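Local coordinates for hydrophilic protein, virA protein (Chromobacterium violaceum, PDB 3BO6) that probably acts as a phosphothreonine lyase, removing phosphate from phosphothreonine by elimination, as its SpvC-type effector relatives do, at residues G102-V107 / A132-Y137; S109-W114 / R156-C161; E120-D123 / R127-V130; I86-E91 / S164-S169; H20-Q25 / Y147-L152. One frame throughout, in Å; residues are numbered along the deposited sequence. Where two conformers were deposited one is given.

Contact 1: G102-V107 / A132-Y137; sequences GLLFSV and AQFTLY
Leu104, at the end of helix 93-104, packs on Phe134 and Leu136 of strand 134-137. Helix 93-104 lies on one face of the antiparallel sheet, in which 134-137 is an inner strand. The contact is entirely apolar and divided between the two methyls of Leu104. CD1 approaches one side of the Phe134 ring obliquely, 4.0 Å from Phe134 CD1 and 4.2 Å from Phe134 CE1. CD2 meets the methyl CD2 of Leu136 at 3.7 Å. This distance holds for one of two conformers of Leu136 and is less certain. The side chains of Leu104 and Leu136 cross at about a right angle. CG of Leu104 is anti to its carbonyl carbon (chi1 -69°), which directs the two methyls at the strand. Phe134 and Leu136 are two residues apart, so both fall on the same face of the sheet.

The polar bonds lie beside the apolar contact, and two of them use side-chain donors. Ser106 N donates to Leu103 O at 3.1 Å in the turn where the helix stops. Leu104 O accepts from Trp114 NE1 of the adjoining strand. At the start of the strand, Gln133 and Phe134 together stand opposite Ile86 of strand 82-86, a classic beta bulge. Gln133 NE2 is tied to Ala129 O and Val88 O.

Phe134 also touches Ala96 and Phe97 of helix 93-104, while Leu136 touches Leu162 of helix 149-168. All three touching residues are buried. With no polar bond across the interface, the helix end is held on the sheet by apolar burial, and the hydrogen bonds lie beside it.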
# COMPACT_ATOMS: atom_id res chain seq x y z
N GLY A 102 -7.41 -11.09 -4.88
CA GLY A 102 -6.55 -12.26 -4.76
C GLY A 102 -5.26 -11.94 -4.02
O GLY A 102 -4.82 -12.69 -3.14
N LEU A 103 -4.64 -10.83 -4.39
CA LEU A 103 -3.39 -10.38 -3.78
C LEU A 103 -3.62 -9.75 -2.40
O LEU A 103 -2.89 -10.03 -1.46
CB LEU A 103 -2.68 -9.37 -4.70
CG LEU A 103 -1.89 -10.02 -5.86
CD1 LEU A 103 -1.60 -9.01 -6.97
CD2 LEU A 103 -0.62 -10.66 -5.34
N LEU A 104 -4.63 -8.90 -2.27
CA LEU A 104 -4.80 -8.17 -1.02
C LEU A 104 -5.22 -9.07 0.15
O LEU A 104 -4.99 -8.73 1.31
CB LEU A 104 -5.81 -7.03 -1.20
CG LEU A 104 -5.34 -5.87 -2.08
CD1 LEU A 104 -6.50 -4.90 -2.36
CD2 LEU A 104 -4.19 -5.14 -1.40
N PHE A 105 -5.86 -10.20 -0.16
CA PHE A 105 -6.23 -11.18 0.86
C PHE A 105 -5.30 -12.38 0.89
O PHE A 105 -5.56 -13.36 1.57
CB PHE A 105 -7.69 -11.64 0.68
CG PHE A 105 -8.70 -10.58 1.01
CD1 PHE A 105 -9.27 -9.82 0.00
CD2 PHE A 105 -9.10 -10.37 2.32
CE1 PHE A 105 -10.21 -8.83 0.30
CE2 PHE A 105 -10.03 -9.38 2.63
CZ PHE A 105 -10.60 -8.62 1.62
N SER A 106 -4.20 -12.32 0.14
CA SER A 106 -3.30 -13.47 0.04
C SER A 106 -2.62 -13.82 1.36
O SER A 106 -2.15 -12.93 2.08
CB SER A 106 -2.23 -13.20 -1.02
OG SER A 106 -1.23 -14.23 -1.04
N VAL A 107 -2.50 -15.12 1.64
CA VAL A 107 -1.73 -15.59 2.80
C VAL A 107 -0.26 -15.13 2.69
O VAL A 107 0.47 -15.06 3.70
CB VAL A 107 -1.78 -17.13 2.90
CG1 VAL A 107 -1.21 -17.77 1.64
CG2 VAL A 107 -1.04 -17.62 4.13
N ALA A 132 -6.10 7.25 -5.74
CA ALA A 132 -5.78 6.83 -4.38
C ALA A 132 -6.96 6.18 -3.67
O ALA A 132 -7.21 6.46 -2.49
CB ALA A 132 -5.25 8.02 -3.57
N GLN A 133 -7.68 5.32 -4.38
CA GLN A 133 -8.84 4.65 -3.81
C GLN A 133 -8.46 3.45 -2.95
O GLN A 133 -9.29 2.92 -2.21
CB GLN A 133 -9.83 4.24 -4.89
CG GLN A 133 -10.29 5.41 -5.75
CD GLN A 133 -9.56 5.50 -7.08
OE1 GLN A 133 -8.48 4.92 -7.26
NE2 GLN A 133 -10.13 6.25 -8.02
N PHE A 134 -7.20 3.01 -3.04
CA PHE A 134 -6.68 2.00 -2.12
C PHE A 134 -5.51 2.60 -1.37
O PHE A 134 -4.67 3.27 -1.98
CB PHE A 134 -6.19 0.75 -2.86
CG PHE A 134 -7.24 0.04 -3.67
CD1 PHE A 134 -7.78 -1.17 -3.25
CD2 PHE A 134 -7.67 0.57 -4.88
CE1 PHE A 134 -8.76 -1.82 -4.02
CE2 PHE A 134 -8.64 -0.06 -5.63
CZ PHE A 134 -9.17 -1.25 -5.20
N THR A 135 -5.44 2.35 -0.07
CA THR A 135 -4.30 2.75 0.75
C THR A 135 -3.73 1.50 1.41
O THR A 135 -4.45 0.76 2.05
CB THR A 135 -4.75 3.76 1.81
OG1 THR A 135 -5.30 4.92 1.16
CG2 THR A 135 -3.56 4.17 2.68
N LEU A 136 -2.43 1.27 1.22
CA LEU A 136 -1.73 0.12 1.79
C LEU A 136 -0.74 0.60 2.83
O LEU A 136 0.11 1.44 2.52
CB LEU A 136 -0.95 -0.63 0.70
CG LEU A 136 -1.62 -0.93 -0.64
CD1 LEU A 136 -0.64 -1.59 -1.59
CD2 LEU A 136 -2.82 -1.83 -0.43
N TYR A 137 -0.82 0.05 4.04
CA TYR A 137 0.08 0.43 5.12
C TYR A 137 1.22 -0.56 5.26
O TYR A 137 0.98 -1.75 5.51
CB TYR A 137 -0.70 0.54 6.43
CG TYR A 137 -1.81 1.55 6.37
CD1 TYR A 137 -1.59 2.88 6.66
CD2 TYR A 137 -3.08 1.17 5.97
CE1 TYR A 137 -2.64 3.81 6.60
CE2 TYR A 137 -4.11 2.08 5.90
CZ TYR A 137 -3.90 3.39 6.20
OH TYR A 137 -4.98 4.23 6.11

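Contact 2: S109-W114 / R156-C161; sequences SPIDKW and RQFIEC
Ser109, Pro110 and Ile111 form an ST turn that receives Phe158 of helix 149-168. The turn leads into strand 113-117 of the antiparallel sheet. Ser109 OG accepts from Ile111 N at 3.0 Å, with an N-H...O angle of 165°. The bond closes the turn, and all three residues touch the ring of Phe158.

The packing here is tight. Phe158 has CG anti to its backbone N (chi1 -171°), and the ring reaches from the helix into the turn. Pro110 CD lies over one face in a CH-pi contact, 3.7 Å from the ring centroid and 23° off the normal. Ser109 OG comes obliquely to the far end of the ring, 3.3 Å from Phe158 CZ. Leu103 of helix 93-104 also touches this ring.

The other side of the helix is looser. Arg156 and Glu160 are partly exposed and meet nothing of the turn. They join each other in a salt bridge through a weak bond, Arg156 NE to Glu160 OE2 at 3.4 Å. Arg156 NH1 also bonds to Leu217 O and Glu220 O near the C terminus. Back in the buried part, Ile111 CG1 lies obliquely to the ring, 3.8 Å from Phe158 CE2.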
# COMPACT_ATOMS: atom_id res chain seq x y z
N SER A 109 0.68 -12.15 1.25
CA SER A 109 0.82 -10.71 1.13
C SER A 109 1.67 -10.15 2.27
O SER A 109 1.49 -10.56 3.41
CB SER A 109 -0.54 -10.02 1.18
OG SER A 109 -0.34 -8.61 1.31
N PRO A 110 2.57 -9.21 1.96
CA PRO A 110 3.35 -8.55 3.01
C PRO A 110 2.61 -7.38 3.65
O PRO A 110 3.19 -6.75 4.53
CB PRO A 110 4.57 -8.03 2.25
CG PRO A 110 4.04 -7.71 0.91
CD PRO A 110 2.93 -8.72 0.62
N ILE A 111 1.37 -7.10 3.24
CA ILE A 111 0.62 -5.96 3.74
C ILE A 111 -0.43 -6.44 4.75
O ILE A 111 -1.41 -7.10 4.39
CB ILE A 111 -0.06 -5.18 2.59
CG1 ILE A 111 1.00 -4.69 1.58
CG2 ILE A 111 -0.95 -4.04 3.14
CD1 ILE A 111 2.06 -3.74 2.18
N ASP A 112 -0.23 -6.09 6.02
CA ASP A 112 -1.14 -6.49 7.10
C ASP A 112 -2.43 -5.68 7.15
O ASP A 112 -3.42 -6.15 7.71
CB ASP A 112 -0.46 -6.32 8.46
CG ASP A 112 0.55 -7.41 8.76
OD1 ASP A 112 0.45 -8.54 8.23
OD2 ASP A 112 1.43 -7.14 9.61
N LYS A 113 -2.43 -4.47 6.60
CA LYS A 113 -3.52 -3.53 6.78
C LYS A 113 -3.68 -2.65 5.56
O LYS A 113 -2.69 -2.10 5.07
CB LYS A 113 -3.25 -2.66 8.01
CG LYS A 113 -4.44 -1.80 8.45
CD LYS A 113 -4.12 -0.98 9.69
CE LYS A 113 -3.53 0.37 9.32
NZ LYS A 113 -3.86 1.43 10.33
N TRP A 114 -4.92 -2.49 5.08
CA TRP A 114 -5.22 -1.64 3.93
C TRP A 114 -6.67 -1.17 4.00
O TRP A 114 -7.44 -1.68 4.82
CB TRP A 114 -4.90 -2.37 2.60
CG TRP A 114 -5.53 -3.74 2.43
CD1 TRP A 114 -4.97 -4.94 2.73
CD2 TRP A 114 -6.84 -4.02 1.89
NE1 TRP A 114 -5.86 -5.97 2.43
CE2 TRP A 114 -7.00 -5.42 1.91
CE3 TRP A 114 -7.87 -3.22 1.41
CZ2 TRP A 114 -8.17 -6.04 1.47
CZ3 TRP A 114 -9.03 -3.83 0.96
CH2 TRP A 114 -9.18 -5.22 1.00
N ARG A 156 8.38 -4.92 -2.54
CA ARG A 156 8.60 -4.42 -3.89
C ARG A 156 7.97 -5.35 -4.93
O ARG A 156 7.31 -4.90 -5.88
CB ARG A 156 10.10 -4.24 -4.14
CG ARG A 156 10.42 -3.70 -5.52
CD ARG A 156 11.89 -3.31 -5.65
NE ARG A 156 12.22 -2.93 -7.02
CZ ARG A 156 13.14 -2.02 -7.35
NH1 ARG A 156 13.83 -1.39 -6.41
NH2 ARG A 156 13.38 -1.75 -8.63
N GLN A 157 8.19 -6.66 -4.76
CA GLN A 157 7.59 -7.65 -5.66
C GLN A 157 6.05 -7.57 -5.62
O GLN A 157 5.40 -7.71 -6.66
CB GLN A 157 8.06 -9.06 -5.27
CG GLN A 157 9.52 -9.35 -5.63
CD GLN A 157 9.65 -9.82 -7.06
OE1 GLN A 157 9.04 -10.83 -7.44
NE2 GLN A 157 10.40 -9.10 -7.86
N PHE A 158 5.49 -7.34 -4.44
CA PHE A 158 4.03 -7.25 -4.29
C PHE A 158 3.49 -6.07 -5.09
O PHE A 158 2.49 -6.19 -5.81
CB PHE A 158 3.67 -7.17 -2.80
CG PHE A 158 2.21 -7.30 -2.50
CD1 PHE A 158 1.58 -8.53 -2.61
CD2 PHE A 158 1.48 -6.20 -2.05
CE1 PHE A 158 0.22 -8.67 -2.29
CE2 PHE A 158 0.13 -6.32 -1.73
CZ PHE A 158 -0.50 -7.56 -1.86
N ILE A 159 4.17 -4.93 -5.00
CA ILE A 159 3.73 -3.74 -5.73
C ILE A 159 3.80 -4.01 -7.23
O ILE A 159 2.87 -3.67 -7.98
CB ILE A 159 4.57 -2.48 -5.36
CG1 ILE A 159 3.97 -1.77 -4.13
CG2 ILE A 159 4.60 -1.49 -6.52
CD1 ILE A 159 3.38 -2.69 -3.10
N GLU A 160 4.87 -4.67 -7.68
CA GLU A 160 4.97 -5.00 -9.10
C GLU A 160 3.87 -5.99 -9.52
O GLU A 160 3.37 -5.93 -10.65
CB GLU A 160 6.41 -5.45 -9.43
CG GLU A 160 7.39 -4.25 -9.31
CD GLU A 160 8.87 -4.63 -9.18
OE1 GLU A 160 9.20 -5.83 -9.13
OE2 GLU A 160 9.71 -3.70 -9.12
N CYS A 161 3.44 -6.88 -8.63
CA CYS A 161 2.34 -7.78 -8.92
C CYS A 161 0.98 -7.06 -8.97
O CYS A 161 0.11 -7.41 -9.77
CB CYS A 161 2.29 -8.87 -7.88
SG CYS A 161 1.62 -10.33 -8.56

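Contact 3: E120-D123 / R127-V130; sequences ERVD and RVAV. With SO4 (sulfate ion), chain C.
Val122 has chi1 at 73°, which sets CG1 between its backbone N and carbonyl carbon and turns both methyls to Ala129. CG1 lies 3.8 Å from Ala129 CB. CG2 lies 4.0 Å from the same Ala129 CB and also 4.0 Å from Val128 CG2. The two valines meet at a slant. Next to them Asp123 O sits 3.2 Å from Ala129 CB, a close fit without a hydrogen bond. Asp123 OD1 accepts a hydrogen bond from Gln125 N, in the link between the segments. Val122 and Ala129 are buried, whereas Asp123 is exposed.

Arg127 turns away from this apolar patch. Its chain bends at chi3 (-83°) and presents the guanidinium edge to a sulfate ion, with the sulfur in the guanidinium plane. NH1 donates to sulfate O3 at 2.8 Å and NH2 to sulfate O1 at 2.9 Å. This two-pronged grip fixes the rotation of the group, and Ser179 OG is a further partner of NH2. His85, Lys83, Arg192 and Arg199 also bond to the sulfate. The ion probably comes from the crystallisation liquor. Its basic pocket is consistent with a phosphate site of a phosphothreonine lyase, to which the loop between strands 113-117 and 134-137 contributes Arg127.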
# COMPACT_ATOMS: atom_id res chain seq x y z
N GLU A 120 -19.69 5.06 -2.72
CA GLU A 120 -21.05 5.55 -2.50
C GLU A 120 -21.11 6.69 -1.49
O GLU A 120 -22.09 7.45 -1.45
CB GLU A 120 -21.96 4.40 -2.05
CG GLU A 120 -22.04 3.28 -3.06
CD GLU A 120 -22.59 3.73 -4.39
OE1 GLU A 120 -22.08 3.27 -5.43
OE2 GLU A 120 -23.53 4.56 -4.40
N ARG A 121 -20.08 6.83 -0.66
CA ARG A 121 -20.09 7.84 0.40
C ARG A 121 -19.10 8.98 0.14
O ARG A 121 -19.31 10.10 0.59
CB ARG A 121 -19.75 7.19 1.74
CG ARG A 121 -20.71 6.10 2.19
CD ARG A 121 -22.08 6.65 2.56
NE ARG A 121 -23.05 6.52 1.48
CZ ARG A 121 -23.99 5.58 1.43
NH1 ARG A 121 -24.84 5.54 0.41
NH2 ARG A 121 -24.10 4.69 2.41
N VAL A 122 -18.00 8.68 -0.53
CA VAL A 122 -16.95 9.68 -0.72
C VAL A 122 -17.43 10.90 -1.54
O VAL A 122 -18.33 10.80 -2.40
CB VAL A 122 -15.72 9.02 -1.39
CG1 VAL A 122 -16.01 8.74 -2.87
CG2 VAL A 122 -14.47 9.88 -1.22
N ASP A 123 -16.83 12.05 -1.25
CA ASP A 123 -16.92 13.22 -2.11
C ASP A 123 -16.31 12.82 -3.46
O ASP A 123 -15.16 12.41 -3.52
CB ASP A 123 -16.12 14.34 -1.43
CG ASP A 123 -15.73 15.49 -2.36
OD1 ASP A 123 -16.21 15.59 -3.50
OD2 ASP A 123 -14.91 16.32 -1.90
N ARG A 127 -9.44 13.69 -3.42
CA ARG A 127 -8.19 13.06 -3.81
C ARG A 127 -8.19 11.53 -3.62
O ARG A 127 -7.35 10.84 -4.21
CB ARG A 127 -7.01 13.70 -3.05
CG ARG A 127 -7.04 13.46 -1.55
CD ARG A 127 -5.88 14.19 -0.89
NE ARG A 127 -4.60 13.47 -0.92
CZ ARG A 127 -4.28 12.50 -0.07
NH1 ARG A 127 -5.17 12.09 0.84
NH2 ARG A 127 -3.09 11.92 -0.14
N VAL A 128 -9.10 10.99 -2.82
CA VAL A 128 -9.21 9.54 -2.65
C VAL A 128 -10.41 8.96 -3.41
O VAL A 128 -10.74 7.79 -3.26
CB VAL A 128 -9.23 9.08 -1.17
CG1 VAL A 128 -7.98 9.56 -0.41
CG2 VAL A 128 -10.51 9.53 -0.46
N ALA A 129 -11.00 9.78 -4.29
CA ALA A 129 -12.06 9.33 -5.18
C ALA A 129 -11.61 9.31 -6.63
O ALA A 129 -11.92 8.37 -7.36
CB ALA A 129 -13.29 10.23 -5.03
N VAL A 130 -10.88 10.34 -7.07
CA VAL A 130 -10.40 10.40 -8.45
C VAL A 130 -9.13 9.58 -8.65
O VAL A 130 -8.72 9.30 -9.78
CB VAL A 130 -10.19 11.86 -8.92
CG1 VAL A 130 -11.52 12.61 -8.88
CG2 VAL A 130 -9.11 12.56 -8.08
S SO4 C . -3.11 9.72 3.07
O1 SO4 C . -2.18 10.19 2.02
O2 SO4 C . -2.49 9.86 4.38
O3 SO4 C . -4.32 10.52 3.02
O4 SO4 C . -3.42 8.31 2.85

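Contact 4: I86-E91 / S164-S169; sequences ISVQRE and SRLSES
Leu166 of helix 149-168 meets Ile86 and Val88, at the end of strand 82-86 and just beyond it. CB starts towards them but makes no close contact across the segments. CG is anti to the carbonyl carbon (chi1 -71°), and from it the two methyls part, one to each partner. CD1 reaches Ile86 CG2 at 3.7 Å, where the side chains meet at a slant. CD2 faces Val88 CG1 at 4.2 Å, a looser approach at about a right angle. Tyr188 also packs on Leu166.

Ile86 and Val88 are two residues apart in an extended chain, so both point to the helix. Ser87 between them points away, and its OG bonds to Ala132 N. Ile86 further touches Leu100, and Val88 touches Ala96, both on helix 93-104.

The charged groups take no part in the contact. Arg90 NE makes a 3.0 Å salt bridge with Glu91 OE2, an oxygen near the plane of the guanidinium. Arg165 NH1 pairs with Glu168 OE2 at 2.8 Å, on the anti side of the carboxylate but tilted well out of its plane. Arg165 NH2 has a second acidic partner in Glu33. Where the helix finishes, Ser169 OG donates to Arg165 O at 2.7 Å.

The last helical turn is therefore seated on the strand end by methyl contacts. The charged groups find partners within their own segment or in third parts of the chain, none across this contact.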
# COMPACT_ATOMS: atom_id res chain seq x y z
N ILE A 86 -3.10 3.32 -4.46
CA ILE A 86 -3.35 2.77 -5.79
C ILE A 86 -4.44 3.62 -6.45
O ILE A 86 -5.50 3.85 -5.85
CB ILE A 86 -3.83 1.31 -5.74
CG1 ILE A 86 -2.90 0.48 -4.86
CG2 ILE A 86 -3.89 0.73 -7.17
CD1 ILE A 86 -3.34 -0.99 -4.70
N SER A 87 -4.17 4.13 -7.65
CA SER A 87 -5.10 5.01 -8.35
C SER A 87 -5.64 4.36 -9.62
O SER A 87 -4.86 4.04 -10.53
CB SER A 87 -4.43 6.34 -8.72
OG SER A 87 -3.96 7.00 -7.56
N VAL A 88 -6.95 4.15 -9.66
CA VAL A 88 -7.61 3.71 -10.88
C VAL A 88 -8.66 4.74 -11.30
O VAL A 88 -8.95 5.70 -10.57
CB VAL A 88 -8.26 2.32 -10.71
CG1 VAL A 88 -7.21 1.27 -10.35
CG2 VAL A 88 -9.38 2.35 -9.67
N GLN A 89 -9.19 4.59 -12.50
CA GLN A 89 -10.26 5.48 -12.94
C GLN A 89 -11.43 5.41 -11.95
O GLN A 89 -11.82 4.32 -11.51
CB GLN A 89 -10.70 5.11 -14.36
CG GLN A 89 -11.29 6.27 -15.15
CD GLN A 89 -12.73 6.50 -14.78
OE1 GLN A 89 -13.47 5.55 -14.52
NE2 GLN A 89 -13.15 7.77 -14.76
N ARG A 90 -11.99 6.57 -11.60
CA ARG A 90 -13.01 6.68 -10.55
C ARG A 90 -14.16 5.67 -10.67
O ARG A 90 -14.59 5.11 -9.68
CB ARG A 90 -13.56 8.10 -10.53
CG ARG A 90 -14.64 8.36 -9.46
CD ARG A 90 -15.04 9.85 -9.39
NE ARG A 90 -15.52 10.36 -10.68
CZ ARG A 90 -15.56 11.65 -10.99
NH1 ARG A 90 -15.16 12.56 -10.11
NH2 ARG A 90 -16.01 12.03 -12.18
N GLU A 91 -14.64 5.43 -11.89
CA GLU A 91 -15.77 4.53 -12.09
C GLU A 91 -15.41 3.04 -12.09
O GLU A 91 -16.29 2.17 -12.18
CB GLU A 91 -16.51 4.91 -13.39
CG GLU A 91 -17.39 6.17 -13.28
CD GLU A 91 -16.59 7.47 -13.31
OE1 GLU A 91 -15.71 7.62 -14.17
OE2 GLU A 91 -16.87 8.36 -12.46
N SER A 164 0.98 -5.44 -12.30
CA SER A 164 0.74 -6.40 -13.38
C SER A 164 -0.72 -6.86 -13.42
O SER A 164 -1.30 -6.93 -14.51
CB SER A 164 1.73 -7.57 -13.34
OG SER A 164 1.54 -8.40 -12.22
N ARG A 165 -1.32 -7.14 -12.27
CA ARG A 165 -2.72 -7.58 -12.24
C ARG A 165 -3.65 -6.47 -12.73
O ARG A 165 -4.62 -6.76 -13.42
CB ARG A 165 -3.17 -8.06 -10.85
CG ARG A 165 -2.91 -9.56 -10.52
CD ARG A 165 -3.56 -10.52 -11.51
NE ARG A 165 -3.69 -11.88 -10.96
CZ ARG A 165 -3.73 -13.00 -11.69
NH1 ARG A 165 -3.57 -12.96 -13.01
NH2 ARG A 165 -3.89 -14.16 -11.07
N LEU A 166 -3.37 -5.22 -12.38
CA LEU A 166 -4.24 -4.13 -12.81
C LEU A 166 -4.18 -3.97 -14.31
O LEU A 166 -5.22 -3.86 -14.96
CB LEU A 166 -3.89 -2.81 -12.10
CG LEU A 166 -4.30 -2.83 -10.63
CD1 LEU A 166 -3.55 -1.73 -9.86
CD2 LEU A 166 -5.84 -2.69 -10.48
N SER A 167 -2.97 -4.00 -14.85
CA SER A 167 -2.78 -3.86 -16.29
C SER A 167 -3.47 -4.98 -17.06
O SER A 167 -4.23 -4.73 -18.00
CB SER A 167 -1.29 -3.84 -16.61
OG SER A 167 -0.72 -2.60 -16.26
N GLU A 168 -3.21 -6.21 -16.65
CA GLU A 168 -3.76 -7.32 -17.43
C GLU A 168 -5.24 -7.55 -17.19
O GLU A 168 -5.88 -8.28 -17.95
CB GLU A 168 -2.97 -8.60 -17.19
CG GLU A 168 -3.17 -9.21 -15.84
CD GLU A 168 -2.19 -10.34 -15.59
OE1 GLU A 168 -1.33 -10.58 -16.47
OE2 GLU A 168 -2.28 -10.97 -14.52
N SER A 169 -5.80 -6.89 -16.18
CA SER A 169 -7.24 -6.97 -15.90
C SER A 169 -7.99 -5.81 -16.56
O SER A 169 -9.20 -5.66 -16.39
CB SER A 169 -7.51 -6.99 -14.38
OG SER A 169 -6.92 -8.13 -13.78

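Contact 5: H20-Q25 / Y147-L152; sequences HNQMRQ and YSASSL
Gln22 and Met23 of helix 16-24 pack on Ala149 and Leu152 in a buried helix-to-helix contact at the start of helix 149-168. Met23, Ala149 and Leu152 are buried, while Gln22 lies at the edge. The backbones come close, with the CA atoms of Met23 and Ala149 5.8 Å apart. The small side chain of Ala149 probably helps here. Its CB lies 3.9 Å from Gln22 CB and 3.7 Å from Gln22 NE2. The amide thus rests beside a methyl, while Gln22 OE1 bonds to Ser18 OG in its own helix.

Met23 does the rest. Its CB does not point straight at Ala149, but the outer atoms swing in, and the bend at chi3 (70°) lays CE against Leu152. CG lies 3.7 Å from Ala149 O. SD meets Leu152 CB at 3.8 Å. CE sits 3.8 Å from Leu152 C. Leu152 also touches Leu19 of helix 16-24.

The second helix begins in a classical N-cap. Ser148 OG accepts from Ser151 N at 3.1 Å, with an N-H...O angle of 159°. The same oxygen is also hydrogen-bonded to Asp141 OD2. This cap holds the first turn, in which Ala149 meets helix 16-24.

On helix 213-219, Leu152 meets Phe214, Leu217 and Met218. Tyr147, just before the cap, packs on Thr8 and Leu12 of helix 7-14, and its OH bonds to Asp82 OD2.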
# COMPACT_ATOMS: atom_id res chain seq x y z
N HIS A 20 19.90 -2.95 -0.54
CA HIS A 20 19.50 -3.04 -1.94
C HIS A 20 20.30 -4.09 -2.72
O HIS A 20 19.77 -4.73 -3.62
CB HIS A 20 19.44 -1.66 -2.65
CG HIS A 20 20.77 -1.08 -3.04
ND1 HIS A 20 21.38 -1.35 -4.24
CD2 HIS A 20 21.53 -0.14 -2.43
CE1 HIS A 20 22.50 -0.66 -4.33
NE2 HIS A 20 22.62 0.09 -3.25
N ASN A 21 21.55 -4.30 -2.35
CA ASN A 21 22.32 -5.34 -3.01
C ASN A 21 21.87 -6.76 -2.63
O ASN A 21 21.92 -7.66 -3.48
CB ASN A 21 23.81 -5.10 -2.77
CG ASN A 21 24.36 -4.01 -3.66
OD1 ASN A 21 24.44 -4.18 -4.87
ND2 ASN A 21 24.72 -2.88 -3.06
N GLN A 22 21.45 -6.97 -1.38
CA GLN A 22 20.85 -8.26 -1.01
C GLN A 22 19.55 -8.47 -1.80
O GLN A 22 19.32 -9.56 -2.34
CB GLN A 22 20.52 -8.32 0.48
CG GLN A 22 21.72 -8.43 1.40
CD GLN A 22 21.29 -8.47 2.86
OE1 GLN A 22 21.53 -7.52 3.61
NE2 GLN A 22 20.63 -9.55 3.25
N MET A 23 18.71 -7.44 -1.87
CA MET A 23 17.44 -7.56 -2.60
C MET A 23 17.65 -7.97 -4.05
O MET A 23 16.90 -8.81 -4.57
CB MET A 23 16.67 -6.24 -2.56
CG MET A 23 16.12 -5.87 -1.19
SD MET A 23 15.56 -4.15 -1.14
CE MET A 23 14.12 -4.26 -2.21
N ARG A 24 18.67 -7.42 -4.69
CA ARG A 24 18.93 -7.70 -6.10
C ARG A 24 19.30 -9.15 -6.36
O ARG A 24 19.18 -9.63 -7.49
CB ARG A 24 20.00 -6.75 -6.66
CG ARG A 24 20.01 -6.67 -8.19
CD ARG A 24 20.88 -5.53 -8.71
NE ARG A 24 22.08 -5.38 -7.91
CZ ARG A 24 23.31 -5.61 -8.33
NH1 ARG A 24 24.32 -5.45 -7.49
NH2 ARG A 24 23.54 -5.98 -9.58
N GLN A 25 19.75 -9.86 -5.33
CA GLN A 25 20.13 -11.27 -5.46
C GLN A 25 18.96 -12.24 -5.27
O GLN A 25 19.09 -13.43 -5.53
CB GLN A 25 21.24 -11.64 -4.48
CG GLN A 25 22.55 -10.88 -4.70
CD GLN A 25 23.60 -11.21 -3.67
OE1 GLN A 25 23.62 -10.64 -2.58
NE2 GLN A 25 24.49 -12.13 -4.01
N TYR A 147 13.26 -3.02 8.91
CA TYR A 147 12.93 -3.78 7.71
C TYR A 147 14.04 -4.78 7.39
O TYR A 147 15.21 -4.42 7.32
CB TYR A 147 12.81 -2.84 6.51
CG TYR A 147 11.58 -1.97 6.46
CD1 TYR A 147 10.34 -2.49 6.11
CD2 TYR A 147 11.66 -0.60 6.71
CE1 TYR A 147 9.22 -1.68 6.04
CE2 TYR A 147 10.54 0.21 6.65
CZ TYR A 147 9.32 -0.34 6.31
OH TYR A 147 8.24 0.52 6.25
N SER A 148 13.68 -6.04 7.15
CA SER A 148 14.66 -6.99 6.63
C SER A 148 14.74 -6.89 5.10
O SER A 148 13.79 -6.45 4.45
CB SER A 148 14.28 -8.42 7.03
OG SER A 148 13.13 -8.87 6.34
N ALA A 149 15.87 -7.32 4.52
CA ALA A 149 15.99 -7.35 3.06
C ALA A 149 14.91 -8.22 2.42
O ALA A 149 14.33 -7.84 1.40
CB ALA A 149 17.37 -7.82 2.64
N SER A 150 14.61 -9.36 3.03
CA SER A 150 13.57 -10.25 2.51
C SER A 150 12.21 -9.56 2.45
O SER A 150 11.49 -9.65 1.47
CB SER A 150 13.46 -11.52 3.37
OG SER A 150 14.55 -12.40 3.13
N SER A 151 11.86 -8.86 3.53
CA SER A 151 10.56 -8.19 3.57
C SER A 151 10.49 -7.02 2.57
O SER A 151 9.47 -6.82 1.90
CB SER A 151 10.25 -7.70 4.99
OG SER A 151 8.89 -7.29 5.09
N LEU A 152 11.55 -6.24 2.48
CA LEU A 152 11.63 -5.20 1.46
C LEU A 152 11.44 -5.78 0.05
O LEU A 152 10.66 -5.25 -0.74
CB LEU A 152 12.97 -4.45 1.57
CG LEU A 152 13.09 -3.60 2.85
CD1 LEU A 152 14.55 -3.29 3.14
CD2 LEU A 152 12.24 -2.33 2.74

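Overall arrangement
From the N terminus, 20-25 opens contact 5, then 86-91 contact 4, 102-107 contact 1 and 109-114 contact 2. Contact 3 closes first, a short loop within the connection between strands 113-117 and 134-137, nested inside all the others. Residues 132-137 then close contact 1. Helix 149-168 closes the rest in turn: contact 5 at its start, contact 2 midway and contact 4 at its end. Contacts 1 and 2 cross, contact 5 crosses both 2 and 4, and contacts 1 and 2 lie inside contact 4. Contact 1 ties helix 93-104 to the sheet; contacts 2, 4 and 5 tie helix 149-168 to the turn before strand 113-117, the end of strand 82-86 and helix 16-24.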